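Local coordinates for EGF family domain-containing protein (Toxoplasma gondii, PDB 4Z80) that binds a peptide of the RON2-like protein RON2L1 and probably serves in attaching the parasite to the host cell at the moving junction during invasion, at residues N53-S61 / F386-L396; N273-M281 / C289-Q297. One frame throughout, in Å; residues are numbered along the deposited sequence.

Contact 1 (N53-S61 / F386-L396); sequences NVGVYVGYS and FMLSSADGSSL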
ATOM      1  N   ASN A  53      11.732 -12.250  -5.215  1.00 13.51           N
ATOM      2  CA  ASN A  53      11.827 -11.445  -6.428  1.00 12.51           C
ATOM      3  C   ASN A  53      10.473 -10.940  -6.929  1.00 13.17           C
ATOM      4  O   ASN A  53      10.185 -10.977  -8.132  1.00 14.12           O
ATOM      5  CB  ASN A  53      12.517 -12.254  -7.527  1.00 15.09           C
ATOM      6  CG  ASN A  53      13.002 -11.390  -8.680  1.00 19.69           C
ATOM      7  OD1 ASN A  53      13.444 -10.258  -8.482  1.00 16.57           O
ATOM      8  ND2 ASN A  53      12.915 -11.923  -9.899  1.00 23.94           N
ATOM      9  N   VAL A  54       9.631 -10.489  -6.005  1.00 12.27           N
ATOM     10  CA  VAL A  54       8.368  -9.847  -6.373  1.00 10.64           C
ATOM     11  C   VAL A  54       8.671  -8.558  -7.137  1.00 10.99           C
ATOM     12  O   VAL A  54       9.647  -7.870  -6.843  1.00 11.71           O
ATOM     13  CB  VAL A  54       7.506  -9.547  -5.119  1.00 12.99           C
ATOM     14  CG1 VAL A  54       6.275  -8.696  -5.462  1.00 11.07           C
ATOM     15  CG2 VAL A  54       7.074 -10.847  -4.464  1.00 12.72           C
ATOM     16  N   GLY A  55       7.839  -8.222  -8.118  1.00 11.18           N
ATOM     17  CA  GLY A  55       8.045  -6.998  -8.878  1.00 10.32           C
ATOM     18  C   GLY A  55       8.053  -5.749  -7.998  1.00 10.02           C
ATOM     19  O   GLY A  55       7.195  -5.591  -7.132  1.00 12.65           O
ATOM     20  N   VAL A  56       9.019  -4.865  -8.224  1.00  9.56           N
ATOM     21  CA  VAL A  56       9.162  -3.633  -7.441  1.00 10.98           C
ATOM     22  C   VAL A  56       8.328  -2.487  -8.028  1.00 11.60           C
ATOM     23  O   VAL A  56       7.621  -1.779  -7.308  1.00 11.10           O
ATOM     24  CB  VAL A  56      10.659  -3.218  -7.350  1.00 10.88           C
ATOM     25  CG1 VAL A  56      10.842  -1.800  -6.782  1.00  9.32           C
ATOM     26  CG2 VAL A  56      11.423  -4.229  -6.516  1.00 10.21           C
ATOM     27  N   TYR A  57       8.406  -2.296  -9.339  1.00 10.63           N
ATOM     28  CA  TYR A  57       7.611  -1.276  -9.997  1.00  9.80           C
ATOM     29  C   TYR A  57       6.134  -1.614  -9.840  1.00  9.52           C
ATOM     30  O   TYR A  57       5.326  -0.786  -9.425  1.00 10.26           O
ATOM     31  CB  TYR A  57       8.010  -1.183 -11.476  1.00  9.30           C
ATOM     32  CG  TYR A  57       7.429  -0.019 -12.240  1.00  9.96           C
ATOM     33  CD1 TYR A  57       7.782   1.295 -11.930  1.00 10.64           C
ATOM     34  CD2 TYR A  57       6.560  -0.224 -13.300  1.00 12.13           C
ATOM     35  CE1 TYR A  57       7.260   2.368 -12.645  1.00 12.22           C
ATOM     36  CE2 TYR A  57       6.046   0.843 -14.020  1.00  9.75           C
ATOM     37  CZ  TYR A  57       6.405   2.128 -13.697  1.00 11.72           C
ATOM     38  OH  TYR A  57       5.879   3.180 -14.422  1.00 15.16           O
ATOM     39  N   VAL A  58       5.804  -2.851 -10.196  1.00  9.28           N
ATOM     40  CA  VAL A  58       4.474  -3.417 -10.045  1.00 10.58           C
ATOM     41  C   VAL A  58       4.628  -4.800  -9.413  1.00 10.54           C
ATOM     42  O   VAL A  58       5.308  -5.658  -9.983  1.00 10.02           O
ATOM     43  CB  VAL A  58       3.758  -3.534 -11.406  1.00 10.79           C
ATOM     44  CG1 VAL A  58       2.462  -4.330 -11.268  1.00 11.89           C
ATOM     45  CG2 VAL A  58       3.492  -2.160 -11.960  1.00 11.83           C
ATOM     46  N   GLY A  59       4.020  -5.007  -8.244  1.00 11.37           N
ATOM     47  CA  GLY A  59       4.143  -6.263  -7.522  1.00  9.53           C
ATOM     48  C   GLY A  59       2.805  -6.926  -7.303  1.00 10.96           C
ATOM     49  O   GLY A  59       1.892  -6.310  -6.764  1.00 10.25           O
ATOM     50  N   TYR A  60       2.699  -8.183  -7.731  1.00 10.31           N
ATOM     51  CA  TYR A  60       1.473  -8.965  -7.619  1.00 12.66           C
ATOM     52  C   TYR A  60       1.767 -10.384  -7.170  1.00 11.43           C
ATOM     53  O   TYR A  60       2.788 -10.972  -7.546  1.00 13.31           O
ATOM     54  CB  TYR A  60       0.731  -9.069  -8.963  1.00 11.10           C
ATOM     55  CG  TYR A  60       0.212  -7.788  -9.556  1.00 10.51           C
ATOM     56  CD1 TYR A  60      -0.536  -6.895  -8.809  1.00  9.59           C
ATOM     57  CD2 TYR A  60       0.461  -7.480 -10.879  1.00 11.74           C
ATOM     58  CE1 TYR A  60      -1.009  -5.716  -9.362  1.00 11.72           C
ATOM     59  CE2 TYR A  60      -0.010  -6.307 -11.448  1.00 12.58           C
ATOM     60  CZ  TYR A  60      -0.739  -5.425 -10.689  1.00 10.70           C
ATOM     61  OH  TYR A  60      -1.204  -4.256 -11.246  1.00 11.90           O
ATOM     62  N   SER A  61       0.832 -10.953  -6.421  1.00 11.35           N
ATOM     63  CA  SER A  61       0.768 -12.397  -6.262  1.00 12.32           C
ATOM     64  C   SER A  61      -0.692 -12.816  -6.213  1.00 10.85           C
ATOM     65  O   SER A  61      -1.584 -11.983  -6.060  1.00 11.89           O
ATOM     66  CB  SER A  61       1.500 -12.853  -5.007  1.00 15.33           C
ATOM     67  OG  SER A  61       0.822 -12.414  -3.848  1.00 15.52           O
ATOM     68  N   PHE A 386      13.803   2.742 -11.010  1.00 11.78           N
ATOM     69  CA  PHE A 386      12.501   2.231 -10.592  1.00  9.85           C
ATOM     70  C   PHE A 386      11.725   1.651 -11.777  1.00  9.63           C
ATOM     71  O   PHE A 386      11.186   0.539 -11.698  1.00 11.16           O
ATOM     72  CB  PHE A 386      11.729   3.378  -9.916  1.00 10.45           C
ATOM     73  CG  PHE A 386      10.329   3.043  -9.472  1.00  9.16           C
ATOM     74  CD1 PHE A 386      10.062   1.941  -8.676  1.00  9.20           C
ATOM     75  CD2 PHE A 386       9.280   3.889  -9.808  1.00 10.83           C
ATOM     76  CE1 PHE A 386       8.778   1.680  -8.251  1.00 10.93           C
ATOM     77  CE2 PHE A 386       7.991   3.629  -9.385  1.00  9.06           C
ATOM     78  CZ  PHE A 386       7.739   2.520  -8.610  1.00 10.82           C
ATOM     79  N   MET A 387      11.689   2.404 -12.875  1.00 10.88           N
ATOM     80  CA  MET A 387      10.933   2.009 -14.063  1.00 10.40           C
ATOM     81  C   MET A 387      11.579   0.850 -14.825  1.00 11.87           C
ATOM     82  O   MET A 387      10.915   0.225 -15.643  1.00 12.19           O
ATOM     83  CB  MET A 387      10.767   3.209 -14.997  1.00 13.23           C
ATOM     84  CG  MET A 387      10.005   4.371 -14.379  1.00 15.45           C
ATOM     85  SD  MET A 387      10.149   5.922 -15.304  1.00 18.36           S
ATOM     86  CE  MET A 387       8.946   5.628 -16.586  1.00 16.78           C
ATOM     87  N   LEU A 388      12.853   0.571 -14.553  1.00 10.99           N
ATOM     88  CA  LEU A 388      13.602  -0.494 -15.222  1.00 11.64           C
ATOM     89  C   LEU A 388      13.901  -1.666 -14.282  1.00 10.99           C
ATOM     90  O   LEU A 388      14.746  -2.511 -14.577  1.00 10.90           O
ATOM     91  CB  LEU A 388      14.919   0.065 -15.780  1.00 11.59           C
ATOM     92  CG  LEU A 388      14.848   1.141 -16.861  1.00 12.66           C
ATOM     93  CD1 LEU A 388      16.243   1.651 -17.188  1.00 12.62           C
ATOM     94  CD2 LEU A 388      14.166   0.589 -18.107  1.00 14.56           C
ATOM     95  N   SER A 389      13.202  -1.736 -13.155  1.00 12.23           N
ATOM     96  CA  SER A 389      13.556  -2.713 -12.131  1.00  9.91           C
ATOM     97  C   SER A 389      12.878  -4.059 -12.377  1.00 10.27           C
ATOM     98  O   SER A 389      13.467  -4.936 -13.016  1.00 11.56           O
ATOM     99  CB  SER A 389      13.232  -2.154 -10.725  1.00 10.64           C
ATOM    100  OG  SER A 389      11.853  -1.859 -10.551  1.00 11.46           O
ATOM    101  N   SER A 390      11.666  -4.242 -11.874  1.00  9.78           N
ATOM    102  CA  SER A 390      10.962  -5.499 -12.065  1.00 10.65           C
ATOM    103  C   SER A 390       9.480  -5.244 -11.985  1.00  9.59           C
ATOM    104  O   SER A 390       9.037  -4.267 -11.380  1.00 10.50           O
ATOM    105  CB  SER A 390      11.397  -6.546 -11.038  1.00 11.69           C
ATOM    106  OG  SER A 390      11.223  -6.075  -9.711  1.00 12.29           O
ATOM    107  N   ALA A 391       8.706  -6.102 -12.632  1.00 11.26           N
ATOM    108  CA  ALA A 391       7.272  -5.917 -12.682  1.00 10.83           C
ATOM    109  C   ALA A 391       6.574  -7.237 -12.917  1.00 13.64           C
ATOM    110  O   ALA A 391       7.001  -8.045 -13.744  1.00 14.50           O
ATOM    111  CB  ALA A 391       6.897  -4.938 -13.763  1.00 12.06           C
ATOM    112  N   ASP A 392       5.504  -7.452 -12.171  1.00 10.46           N
ATOM    113  CA  ASP A 392       4.631  -8.592 -12.391  1.00 10.59           C
ATOM    114  C   ASP A 392       3.525  -8.161 -13.367  1.00 11.54           C
ATOM    115  O   ASP A 392       3.443  -6.999 -13.745  1.00 13.88           O
ATOM    116  CB  ASP A 392       4.087  -9.093 -11.046  1.00 11.60           C
ATOM    117  CG  ASP A 392       5.201  -9.547 -10.115  1.00 13.43           C
ATOM    118  OD1 ASP A 392       6.114 -10.253 -10.601  1.00 16.52           O
ATOM    119  OD2 ASP A 392       5.192  -9.192  -8.914  1.00 13.02           O
ATOM    120  N   GLY A 393       2.704  -9.108 -13.804  1.00 11.95           N
ATOM    121  CA  GLY A 393       1.634  -8.815 -14.748  1.00 12.52           C
ATOM    122  C   GLY A 393       2.005  -8.910 -16.222  1.00 14.12           C
ATOM    123  O   GLY A 393       1.213  -8.501 -17.073  1.00 15.32           O
ATOM    124  N   SER A 394       3.206  -9.416 -16.506  1.00 11.82           N
ATOM    125  CA  SER A 394       3.655  -9.783 -17.865  1.00 14.33           C
ATOM    126  C   SER A 394       3.943  -8.635 -18.828  1.00 11.35           C
ATOM    127  O   SER A 394       5.027  -8.578 -19.412  1.00 13.32           O
ATOM    128  CB  SER A 394       2.633 -10.711 -18.529  1.00 14.65           C
ATOM    129  OG  SER A 394       2.557 -11.946 -17.841  1.00 19.75           O
ATOM    130  N   SER A 395       3.005  -7.715 -19.004  1.00 13.30           N
ATOM    131  CA  SER A 395       3.077  -6.823 -20.149  1.00 13.05           C
ATOM    132  C   SER A 395       4.256  -5.845 -20.136  1.00 13.13           C
ATOM    133  O   SER A 395       4.691  -5.404 -21.198  1.00 13.37           O
ATOM    134  CB  SER A 395       1.768  -6.053 -20.282  1.00 16.74           C
ATOM    135  OG  SER A 395       1.517  -5.269 -19.145  1.00 25.59           O
ATOM    136  N   LEU A 396       4.790  -5.517 -18.957  1.00 12.20           N
ATOM    137  CA  LEU A 396       5.929  -4.597 -18.859  1.00 12.31           C
ATOM    138  C   LEU A 396       7.306  -5.282 -18.911  1.00 14.12           C
ATOM    139  O   LEU A 396       8.340  -4.627 -18.745  1.00 13.36           O
ATOM    140  CB  LEU A 396       5.815  -3.784 -17.566  1.00 13.22           C
ATOM    141  CG  LEU A 396       4.689  -2.759 -17.547  1.00 14.25           C
ATOM    142  CD1 LEU A 396       4.480  -2.162 -16.165  1.00 18.80           C
ATOM    143  CD2 LEU A 396       4.931  -1.656 -18.545  1.00 16.49           C
TER
HETATM  144  O   HOH W   1      12.146  -7.771  -7.888  1.00 11.92           O
HETATM  145  O   HOH W   2       8.962  -9.963 -10.552  1.00 26.53           O
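Tyr-57 turns the edge of its ring onto the face of Phe-386 in a T-shaped stack, planes 65° apart, with CD1 3.4 Å above the middle of the phenylalanine ring. CG of Tyr-57 lies anti to the backbone N (chi1 -171°), which sends the ring on between Phe-386 and Leu-396; CD1 of Leu-396 meets its edge 4.0 Å from CE2, and Met-387 CG packs near CE1. Beyond this cluster the loops join through backbone and short polar groups. Ser-390 takes two successive amides: Val-56 N bonds to its OG at 2.9 Å and Tyr-57 N to its carbonyl O, nearly head-on. Asp-392 N donates to Val-58 O (2.8 Å). At the polar edge Asp-392 OD2 is gripped twice, by Tyr-60 N (2.9 Å, 171°) on its anti lone pair and by Gly-55 N from above the carboxylate plane, which, with a water linking OD1 to Asn-53 O, should limit the carboxylate's rotation. Another water links Ser-390 OG to Asn-53 OD1 and Val-54 O. The contact lays the turn before strand 60-62 against the last turn of helix 378-387 and the following loop, in the apical membrane antigen 1 family region; Pro-320 of strand 318-321 covers Tyr-57, Val-58 and Phe-386.

Contact 2 (N273-M281 / C289-Q297); sequences NCFRSLPAM and CRLLGYHTQ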
ATOM      1  N   ASN A 273     -17.232  -6.890  -5.527  1.00 16.37           N
ATOM      2  CA  ASN A 273     -15.825  -6.736  -5.168  1.00 15.38           C
ATOM      3  C   ASN A 273     -15.521  -7.375  -3.824  1.00 16.30           C
ATOM      4  O   ASN A 273     -16.253  -7.186  -2.852  1.00 17.03           O
ATOM      5  CB  ASN A 273     -15.426  -5.259  -5.143  1.00 17.35           C
ATOM      6  CG  ASN A 273     -15.077  -4.725  -6.517  1.00 20.86           C
ATOM      7  OD1 ASN A 273     -13.928  -4.805  -6.966  1.00 27.42           O
ATOM      8  ND2 ASN A 273     -16.064  -4.179  -7.191  1.00 23.15           N
ATOM      9  N   CYS A 274     -14.444  -8.151  -3.799  1.00 14.12           N
ATOM     10  CA  CYS A 274     -13.952  -8.796  -2.594  1.00 14.71           C
ATOM     11  C   CYS A 274     -12.684  -8.071  -2.176  1.00 16.84           C
ATOM     12  O   CYS A 274     -11.685  -8.113  -2.894  1.00 16.25           O
ATOM     13  CB  CYS A 274     -13.679 -10.280  -2.844  1.00 15.20           C
ATOM     14  SG  CYS A 274     -13.755 -11.336  -1.375  1.00 18.12           S
ATOM     15  N   PHE A 275     -12.738  -7.400  -1.029  1.00 11.41           N
ATOM     16  CA  PHE A 275     -11.641  -6.570  -0.541  1.00 14.47           C
ATOM     17  C   PHE A 275     -10.821  -7.331   0.492  1.00 14.97           C
ATOM     18  O   PHE A 275     -11.316  -7.664   1.567  1.00 13.76           O
ATOM     19  CB  PHE A 275     -12.176  -5.267   0.070  1.00 13.48           C
ATOM     20  CG  PHE A 275     -12.890  -4.381  -0.916  1.00 12.34           C
ATOM     21  CD1 PHE A 275     -12.173  -3.554  -1.765  1.00 14.50           C
ATOM     22  CD2 PHE A 275     -14.272  -4.385  -1.006  1.00 12.99           C
ATOM     23  CE1 PHE A 275     -12.818  -2.736  -2.675  1.00 13.28           C
ATOM     24  CE2 PHE A 275     -14.921  -3.576  -1.918  1.00 16.87           C
ATOM     25  CZ  PHE A 275     -14.188  -2.748  -2.756  1.00 12.16           C
ATOM     26  N   ARG A 276      -9.564  -7.612   0.169  1.00 12.91           N
ATOM     27  CA  ARG A 276      -8.694  -8.338   1.078  1.00 12.88           C
ATOM     28  C   ARG A 276      -7.245  -7.965   0.829  1.00 12.55           C
ATOM     29  O   ARG A 276      -6.850  -7.695  -0.306  1.00 13.00           O
ATOM     30  CB  ARG A 276      -8.874  -9.854   0.926  1.00 12.12           C
ATOM     31  CG  ARG A 276      -7.975 -10.686   1.836  1.00 12.15           C
ATOM     32  CD  ARG A 276      -8.374 -12.151   1.872  1.00 14.88           C
ATOM     33  NE  ARG A 276      -7.472 -12.918   2.727  1.00 14.03           N
ATOM     34  CZ  ARG A 276      -7.726 -13.313   3.975  1.00 15.11           C
ATOM     35  NH1 ARG A 276      -8.886 -13.037   4.565  1.00 14.23           N
ATOM     36  NH2 ARG A 276      -6.801 -13.997   4.634  1.00 15.83           N
ATOM     37  N   SER A 277      -6.464  -7.951   1.903  1.00 13.91           N
ATOM     38  CA  SER A 277      -5.035  -7.690   1.839  1.00 12.73           C
ATOM     39  C   SER A 277      -4.730  -6.412   1.067  1.00 13.21           C
ATOM     40  O   SER A 277      -3.852  -6.374   0.207  1.00 11.26           O
ATOM     41  CB  SER A 277      -4.312  -8.890   1.227  1.00 13.94           C
ATOM     42  OG  SER A 277      -4.572 -10.042   2.013  1.00 15.39           O
ATOM     43  N   LEU A 278      -5.445  -5.353   1.412  1.00 11.59           N
ATOM     44  CA  LEU A 278      -5.357  -4.109   0.664  1.00 10.35           C
ATOM     45  C   LEU A 278      -4.007  -3.447   0.852  1.00 11.57           C
ATOM     46  O   LEU A 278      -3.479  -3.407   1.962  1.00 12.93           O
ATOM     47  CB  LEU A 278      -6.461  -3.145   1.094  1.00 11.76           C
ATOM     48  CG  LEU A 278      -7.894  -3.600   0.818  1.00 12.35           C
ATOM     49  CD1 LEU A 278      -8.875  -2.543   1.302  1.00 12.86           C
ATOM     50  CD2 LEU A 278      -8.119  -3.898  -0.648  1.00 11.84           C
ATOM     51  N   PRO A 279      -3.449  -2.885  -0.228  1.00 10.46           N
ATOM     52  CA  PRO A 279      -2.253  -2.067  -0.067  1.00 11.20           C
ATOM     53  C   PRO A 279      -2.600  -0.723   0.573  1.00 11.02           C
ATOM     54  O   PRO A 279      -3.779  -0.385   0.728  1.00 10.56           O
ATOM     55  CB  PRO A 279      -1.753  -1.908  -1.505  1.00 11.29           C
ATOM     56  CG  PRO A 279      -2.975  -1.918  -2.325  1.00 10.80           C
ATOM     57  CD  PRO A 279      -3.952  -2.845  -1.613  1.00 10.60           C
ATOM     58  N   ALA A 280      -1.579   0.034   0.954  1.00 12.20           N
ATOM     59  CA  ALA A 280      -1.789   1.293   1.643  1.00 11.12           C
ATOM     60  C   ALA A 280      -0.699   2.292   1.310  1.00 11.92           C
ATOM     61  O   ALA A 280       0.399   1.922   0.891  1.00 13.17           O
ATOM     62  CB  ALA A 280      -1.852   1.066   3.158  1.00 11.79           C
ATOM     63  N   MET A 281      -1.030   3.566   1.493  1.00 12.45           N
ATOM     64  CA  MET A 281      -0.075   4.662   1.423  1.00 10.70           C
ATOM     65  C   MET A 281       0.217   5.192   2.822  1.00 12.90           C
ATOM     66  O   MET A 281      -0.708   5.523   3.557  1.00 13.83           O
ATOM     67  CB  MET A 281      -0.626   5.794   0.565  1.00 11.96           C
ATOM     68  CG  MET A 281      -0.877   5.433  -0.886  1.00 12.28           C
ATOM     69  SD  MET A 281       0.609   4.888  -1.765  1.00 12.95           S
ATOM     70  CE  MET A 281       1.680   6.292  -1.500  1.00 14.59           C
ATOM     71  N   CYS A 289      -1.953   6.929   7.526  1.00 15.41           N
ATOM     72  CA  CYS A 289      -2.034   5.624   6.872  1.00 14.72           C
ATOM     73  C   CYS A 289      -3.367   5.549   6.139  1.00 14.69           C
ATOM     74  O   CYS A 289      -4.424   5.600   6.768  1.00 16.20           O
ATOM     75  CB  CYS A 289      -1.905   4.488   7.896  1.00 15.55           C
ATOM     76  SG  CYS A 289      -2.084   2.816   7.239  1.00 19.91           S
ATOM     77  N   ARG A 290      -3.320   5.435   4.814  1.00 12.79           N
ATOM     78  CA  ARG A 290      -4.531   5.406   3.993  1.00 12.33           C
ATOM     79  C   ARG A 290      -4.600   4.096   3.218  1.00 12.77           C
ATOM     80  O   ARG A 290      -3.711   3.795   2.429  1.00 13.42           O
ATOM     81  CB  ARG A 290      -4.557   6.590   3.029  1.00 11.86           C
ATOM     82  CG  ARG A 290      -5.918   6.852   2.427  1.00 13.23           C
ATOM     83  CD  ARG A 290      -6.747   7.752   3.349  1.00 13.41           C
ATOM     84  NE  ARG A 290      -8.103   7.937   2.844  1.00 12.50           N
ATOM     85  CZ  ARG A 290      -8.409   8.696   1.796  1.00 12.84           C
ATOM     86  NH1 ARG A 290      -7.448   9.331   1.137  1.00 12.14           N
ATOM     87  NH2 ARG A 290      -9.666   8.812   1.399  1.00 12.16           N
ATOM     88  N   LEU A 291      -5.644   3.311   3.462  1.00 11.32           N
ATOM     89  CA  LEU A 291      -5.866   2.072   2.728  1.00 10.93           C
ATOM     90  C   LEU A 291      -6.291   2.390   1.302  1.00 12.57           C
ATOM     91  O   LEU A 291      -7.050   3.332   1.082  1.00 11.33           O
ATOM     92  CB  LEU A 291      -6.935   1.222   3.414  1.00 11.89           C
ATOM     93  CG  LEU A 291      -6.640   0.815   4.860  1.00 12.00           C
ATOM     94  CD1 LEU A 291      -7.827   0.055   5.417  1.00 14.66           C
ATOM     95  CD2 LEU A 291      -5.375  -0.008   4.984  1.00 15.53           C
ATOM     96  N   LEU A 292      -5.777   1.613   0.347  1.00 11.31           N
ATOM     97  CA  LEU A 292      -6.186   1.712  -1.052  1.00 12.84           C
ATOM     98  C   LEU A 292      -7.185   0.605  -1.352  1.00 12.62           C
ATOM     99  O   LEU A 292      -7.055  -0.522  -0.866  1.00 13.47           O
ATOM    100  CB  LEU A 292      -4.990   1.611  -1.989  1.00 12.05           C
ATOM    101  CG  LEU A 292      -3.866   2.624  -1.769  1.00 10.67           C
ATOM    102  CD1 LEU A 292      -2.713   2.342  -2.731  1.00 12.96           C
ATOM    103  CD2 LEU A 292      -4.359   4.045  -1.939  1.00 14.70           C
ATOM    104  N   GLY A 293      -8.181   0.912  -2.177  1.00 11.19           N
ATOM    105  CA  GLY A 293      -9.229  -0.045  -2.474  1.00 11.64           C
ATOM    106  C   GLY A 293      -8.898  -0.998  -3.611  1.00 11.70           C
ATOM    107  O   GLY A 293      -9.576  -1.999  -3.809  1.00 11.88           O
ATOM    108  N   TYR A 294      -7.841  -0.677  -4.346  1.00 11.50           N
ATOM    109  CA  TYR A 294      -7.455  -1.422  -5.541  1.00 11.64           C
ATOM    110  C   TYR A 294      -6.021  -1.931  -5.448  1.00  9.79           C
ATOM    111  O   TYR A 294      -5.128  -1.222  -4.957  1.00 11.40           O
ATOM    112  CB  TYR A 294      -7.583  -0.539  -6.780  1.00 11.11           C
ATOM    113  CG  TYR A 294      -8.978  -0.098  -7.169  1.00 10.30           C
ATOM    114  CD1 TYR A 294     -10.063  -0.959  -7.074  1.00 11.74           C
ATOM    115  CD2 TYR A 294      -9.198   1.179  -7.664  1.00 11.75           C
ATOM    116  CE1 TYR A 294     -11.338  -0.554  -7.464  1.00 14.18           C
ATOM    117  CE2 TYR A 294     -10.461   1.594  -8.064  1.00 12.37           C
ATOM    118  CZ  TYR A 294     -11.527   0.723  -7.959  1.00 12.77           C
ATOM    119  OH  TYR A 294     -12.799   1.132  -8.351  1.00 13.60           O
ATOM    120  N   HIS A 295      -5.810  -3.153  -5.934  1.00 10.24           N
ATOM    121  CA  HIS A 295      -4.489  -3.773  -6.005  1.00 10.92           C
ATOM    122  C   HIS A 295      -3.717  -3.363  -7.254  1.00 10.76           C
ATOM    123  O   HIS A 295      -2.489  -3.436  -7.278  1.00 10.64           O
ATOM    124  CB  HIS A 295      -4.604  -5.289  -5.976  1.00  9.88           C
ATOM    125  CG  HIS A 295      -5.196  -5.824  -4.714  1.00 10.41           C
ATOM    126  ND1 HIS A 295      -4.472  -5.956  -3.550  1.00 11.98           N
ATOM    127  CD2 HIS A 295      -6.447  -6.256  -4.435  1.00 13.62           C
ATOM    128  CE1 HIS A 295      -5.256  -6.453  -2.606  1.00 12.59           C
ATOM    129  NE2 HIS A 295      -6.457  -6.646  -3.118  1.00 12.23           N
ATOM    130  N   THR A 296      -4.445  -2.940  -8.281  1.00  9.71           N
ATOM    131  CA  THR A 296      -3.837  -2.535  -9.547  1.00  8.94           C
ATOM    132  C   THR A 296      -2.798  -1.447  -9.309  1.00 11.51           C
ATOM    133  O   THR A 296      -3.052  -0.486  -8.586  1.00 11.39           O
ATOM    134  CB  THR A 296      -4.919  -2.015 -10.532  1.00 10.66           C
ATOM    135  OG1 THR A 296      -5.845  -3.065 -10.842  1.00 11.37           O
ATOM    136  CG2 THR A 296      -4.291  -1.539 -11.824  1.00 11.69           C
ATOM    137  N   GLN A 297      -1.630  -1.593  -9.929  1.00 10.85           N
ATOM    138  CA  GLN A 297      -0.599  -0.560  -9.858  1.00 10.23           C
ATOM    139  C   GLN A 297      -0.298   0.097 -11.210  1.00 11.06           C
ATOM    140  O   GLN A 297       0.228   1.200 -11.255  1.00 12.31           O
ATOM    141  CB  GLN A 297       0.671  -1.164  -9.265  1.00 10.23           C
ATOM    142  CG  GLN A 297       0.543  -1.454  -7.771  1.00 11.04           C
ATOM    143  CD  GLN A 297       1.335  -2.672  -7.359  1.00  9.36           C
ATOM    144  OE1 GLN A 297       2.563  -2.635  -7.310  1.00 11.86           O
ATOM    145  NE2 GLN A 297       0.641  -3.773  -7.106  1.00 10.95           N
TER
HETATM  146  O   HOH W   3      -9.224  -6.958  -2.797  1.00 12.86           O
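Met-281 N donates to Arg-290 O at 2.8 Å (163°), and Arg-290 N returns the bond to Met-281 O in the carbonyl plane, so that Met-281 and Arg-290 are an antiparallel hydrogen-bonded pair. Arg-290 O also receives a CA-H...O contact from Ala-280 CA. Ala-280 and Leu-291 form the next, non-hydrogen-bonded pair, with Ala-280 CB 4.1 Å from Leu-291 CD2. Past the strand end, Leu-292 N continues the ladder to Pro-279 O (2.9 Å). The Leu-292 side chain lies aslant the Met-281 chain, its CD2 3.9 Å from Met-281 CG; Leu-292 CB meets Pro-279 CG as well. The Leu-292 carbonyl O points into Leu-278, whose CB comes within 3.3 Å. Beyond the ladder the His-295 ring spans the two segments. Its ring stands with CE1 at the edge 3.1 Å from Ser-277 O, while Pro-279 CD approaches ND1 obliquely. CG of His-295 lies anti to the carbonyl carbon (chi1 -63°), which swings the imidazole back toward residues 276-279. A water 2.8 Å from His-295 NE2 donates to Cys-274 O and accepts from Arg-276 N, tying the imidazole to the incoming chain. Farther out, the edge of the Phe-275 ring faces Gly-293 O. The contact joins the strands of the beta hairpin 280-283/289-291 and continues into the loops on either side of it, inside the AMA1-family region. Strand 280-283 lies between 289-291 and 329-332 in the sheet. Helix 252-262 packs on Ala-280, Cys-289 and Leu-291, and the Cys-255 to Cys-289 disulfide pins it to the hairpin; the Cys-72 to Cys-274 disulfide ties the opposite end to the earlier chain.

From the N terminus the chain first runs through residues 53-61, which wait more than 300 residues for their partner at 386-396. Within that long loop, contact 2 closes a short local one: 273-281 turns back after seven residues as 289-297, so contact 2 is enclosed by contact 1 and the two do not cross. Their centres lie about 17 Å apart, yet they meet at Gln-297, where its NE2 lies 2.8 Å from Gly-59 O and its N 3.0 Å from Tyr-60 OH, both probable hydrogen bonds. The start of strand 60-62 and the residue before it are thereby tied to the loop after hairpin 280-283/289-291, while contact 1 holds them to the end of helix 378-387 and its following loop.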